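Long-range contact in SAR-endolysin (Enterobacteria phage P1, PDB 1XJT), which cleaves the host's peptidoglycan as a lysozyme once released from the inner membrane, so that new phage particles can escape: residues 11-16 with 44-49. Residues are numbered along the deposited sequence; the frame is centred on the assembly and turned at random.
Sequences AICAIA and CRRDPY
Cys13 and Cys44 are joined by a disulfide (SG to SG 2.0 Å, chi3 -109°), and two backbone hydrogen bonds and a weaker one from Arg46 lie close by. Arg46 N gives a nearly straight bond to Ala11 O (3.1 Å), while Cys13 N reaches Cys44 O at 3.2 Å from well above the carbonyl plane. These two bonds flank Ile12 and Arg45, which form a single antiparallel bridge. Cys44 O also meets Ile12 CG2 at 3.2 Å. The Arg46 side chain, extended from CG to NE, runs back over residues 11-13: one guanidinium face rests on Cys13 CB, and NH2 makes a weak bond to Ile12 O (3.3 Å), which lies at the group's edge. The stronger polar partner is Asp74, in a salt bridge to NH1 that ties Arg46 to helix 74-95, whose Ile77 packs on both cysteines. Ile15 CG1 touches Cys44 CB at 4.0 Å, in the first turn of helix 15-25, with Ala14 at its N-cap position. This disulfide marks the active soluble enzyme: in the membrane-bound form Cys44 pairs instead with the catalytic Cys51. Because Cys44 is bonded to Cys13, Cys51 is left out of that disulfide, and a segment predicted to belong to the signal-anchor is fastened to the enzyme.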
ATOM      1  N   ALA A  11      22.091  -2.836 -10.186  1.00 45.69           N
ATOM      2  CA  ALA A  11      21.124  -3.900  -9.901  1.00 45.55           C
ATOM      3  C   ALA A  11      19.859  -3.269  -9.323  1.00 45.48           C
ATOM      4  O   ALA A  11      18.744  -3.782  -9.483  1.00 45.70           O
ATOM      5  CB  ALA A  11      21.707  -4.904  -8.925  1.00 45.55           C
ATOM      6  N   ILE A  12      20.045  -2.142  -8.646  1.00 45.17           N
ATOM      7  CA  ILE A  12      18.954  -1.389  -8.075  1.00 44.83           C
ATOM      8  C   ILE A  12      18.365  -0.488  -9.151  1.00 44.61           C
ATOM      9  O   ILE A  12      19.103   0.187  -9.869  1.00 44.43           O
ATOM     10  CB  ILE A  12      19.469  -0.541  -6.899  1.00 45.03           C
ATOM     11  CG1 ILE A  12      20.308  -1.411  -5.954  1.00 45.32           C
ATOM     12  CG2 ILE A  12      18.313   0.114  -6.156  1.00 45.02           C
ATOM     13  CD1 ILE A  12      20.730  -0.710  -4.674  1.00 45.36           C
ATOM     14  N   CYS A  13      17.037  -0.477  -9.263  1.00 44.00           N
ATOM     15  CA  CYS A  13      16.366   0.328 -10.274  1.00 43.73           C
ATOM     16  C   CYS A  13      15.804   1.589  -9.641  1.00 43.28           C
ATOM     17  O   CYS A  13      15.799   1.732  -8.416  1.00 43.20           O
ATOM     18  CB  CYS A  13      15.261  -0.478 -10.946  1.00 43.61           C
ATOM     19  SG  CYS A  13      14.415  -1.561  -9.786  1.00 43.02           S
ATOM     20  N   ALA A  14      15.337   2.500 -10.491  1.00 42.91           N
ATOM     21  CA  ALA A  14      14.904   3.822 -10.058  1.00 42.61           C
ATOM     22  C   ALA A  14      13.394   3.890  -9.844  1.00 42.17           C
ATOM     23  O   ALA A  14      12.615   3.704 -10.777  1.00 41.34           O
ATOM     24  CB  ALA A  14      15.336   4.869 -11.073  1.00 42.55           C
ATOM     25  N   ILE A  15      13.000   4.165  -8.609  1.00 42.14           N
ATOM     26  CA  ILE A  15      11.587   4.352  -8.274  1.00 42.64           C
ATOM     27  C   ILE A  15      10.996   5.522  -9.068  1.00 42.36           C
ATOM     28  O   ILE A  15       9.944   5.393  -9.690  1.00 42.69           O
ATOM     29  CB  ILE A  15      11.431   4.588  -6.750  1.00 42.42           C
ATOM     30  CG1 ILE A  15      11.605   3.273  -5.993  1.00 42.86           C
ATOM     31  CG2 ILE A  15      10.075   5.173  -6.415  1.00 43.22           C
ATOM     32  CD1 ILE A  15      12.111   3.466  -4.588  1.00 43.35           C
ATOM     33  N   ALA A  16      11.703   6.648  -9.058  1.00 42.08           N
ATOM     34  CA  ALA A  16      11.272   7.841  -9.773  1.00 41.83           C
ATOM     35  C   ALA A  16      10.944   7.532 -11.238  1.00 41.60           C
ATOM     36  O   ALA A  16       9.966   8.032 -11.787  1.00 41.22           O
ATOM     37  CB  ALA A  16      12.338   8.910  -9.675  1.00 42.03           C
ATOM     38  N   CYS A  44      13.472  -0.877  -4.971  1.00 45.98           N
ATOM     39  CA  CYS A  44      13.362  -1.319  -6.356  1.00 45.80           C
ATOM     40  C   CYS A  44      14.576  -2.168  -6.750  1.00 45.70           C
ATOM     41  O   CYS A  44      15.723  -1.736  -6.604  1.00 45.37           O
ATOM     42  CB  CYS A  44      13.218  -0.099  -7.271  1.00 45.79           C
ATOM     43  SG  CYS A  44      12.865  -0.492  -8.999  1.00 45.54           S
ATOM     44  N   ARG A  45      14.300  -3.368  -7.268  1.00 45.70           N
ATOM     45  CA  ARG A  45      15.323  -4.394  -7.516  1.00 45.67           C
ATOM     46  C   ARG A  45      15.062  -5.188  -8.809  1.00 45.62           C
ATOM     47  O   ARG A  45      14.010  -5.800  -8.960  1.00 45.71           O
ATOM     48  CB  ARG A  45      15.353  -5.381  -6.335  1.00 45.65           C
ATOM     49  CG  ARG A  45      15.856  -4.818  -5.003  1.00 45.70           C
ATOM     50  CD  ARG A  45      17.241  -4.187  -5.093  1.00 46.36           C
ATOM     51  NE  ARG A  45      18.041  -4.351  -3.878  1.00 46.71           N
ATOM     52  CZ  ARG A  45      17.909  -3.619  -2.772  1.00 46.96           C
ATOM     53  NH1 ARG A  45      18.702  -3.854  -1.735  1.00 47.16           N
ATOM     54  NH2 ARG A  45      16.995  -2.658  -2.689  1.00 46.73           N
ATOM     55  N   ARG A  46      16.022  -5.208  -9.729  1.00 45.71           N
ATOM     56  CA  ARG A  46      15.891  -6.036 -10.933  1.00 45.84           C
ATOM     57  C   ARG A  46      16.170  -7.521 -10.664  1.00 45.71           C
ATOM     58  O   ARG A  46      15.727  -8.396 -11.412  1.00 45.85           O
ATOM     59  CB  ARG A  46      16.829  -5.544 -12.029  1.00 46.06           C
ATOM     60  CG  ARG A  46      16.365  -4.284 -12.723  1.00 46.32           C
ATOM     61  CD  ARG A  46      17.265  -3.890 -13.889  1.00 46.67           C
ATOM     62  NE  ARG A  46      17.120  -2.491 -14.277  1.00 47.58           N
ATOM     63  CZ  ARG A  46      17.512  -1.460 -13.533  1.00 48.40           C
ATOM     64  NH1 ARG A  46      17.342  -0.222 -13.976  1.00 48.75           N
ATOM     65  NH2 ARG A  46      18.062  -1.652 -12.340  1.00 49.01           N
ATOM     66  N   ASP A  47      16.917  -7.799  -9.601  1.00 45.48           N
ATOM     67  CA  ASP A  47      17.240  -9.163  -9.235  1.00 45.33           C
ATOM     68  C   ASP A  47      16.293  -9.648  -8.133  1.00 45.12           C
ATOM     69  O   ASP A  47      16.168  -9.007  -7.087  1.00 45.11           O
ATOM     70  CB  ASP A  47      18.699  -9.253  -8.770  1.00 45.35           C
ATOM     71  CG  ASP A  47      19.697  -8.985  -9.901  1.00 45.81           C
ATOM     72  OD1 ASP A  47      20.812  -8.494  -9.611  1.00 45.91           O
ATOM     73  OD2 ASP A  47      19.465  -9.231 -11.108  1.00 46.22           O
ATOM     74  N   PRO A  48      15.606 -10.763  -8.375  1.00 44.93           N
ATOM     75  CA  PRO A  48      14.726 -11.354  -7.370  1.00 45.04           C
ATOM     76  C   PRO A  48      15.437 -11.650  -6.048  1.00 45.13           C
ATOM     77  O   PRO A  48      16.561 -12.161  -6.060  1.00 45.05           O
ATOM     78  CB  PRO A  48      14.274 -12.661  -8.033  1.00 44.88           C
ATOM     79  CG  PRO A  48      14.414 -12.429  -9.491  1.00 44.47           C
ATOM     80  CD  PRO A  48      15.587 -11.522  -9.639  1.00 44.82           C
ATOM     81  N   TYR A  49      14.787 -11.346  -4.922  1.00 45.23           N
ATOM     82  CA  TYR A  49      15.375 -11.610  -3.602  1.00 45.67           C
ATOM     83  C   TYR A  49      14.426 -12.326  -2.621  1.00 46.23           C
ATOM     84  O   TYR A  49      13.220 -12.419  -2.852  1.00 45.87           O
ATOM     85  CB  TYR A  49      15.942 -10.320  -2.991  1.00 44.85           C
ATOM     86  CG  TYR A  49      14.929  -9.230  -2.742  1.00 44.30           C
ATOM     87  CD1 TYR A  49      14.590  -8.324  -3.738  1.00 43.32           C
ATOM     88  CD2 TYR A  49      14.324  -9.095  -1.502  1.00 43.84           C
ATOM     89  CE1 TYR A  49      13.665  -7.323  -3.503  1.00 43.43           C
ATOM     90  CE2 TYR A  49      13.396  -8.098  -1.264  1.00 43.15           C
ATOM     91  CZ  TYR A  49      13.074  -7.220  -2.263  1.00 43.35           C
ATOM     92  OH  TYR A  49      12.152  -6.229  -2.010  1.00 43.29           O
TER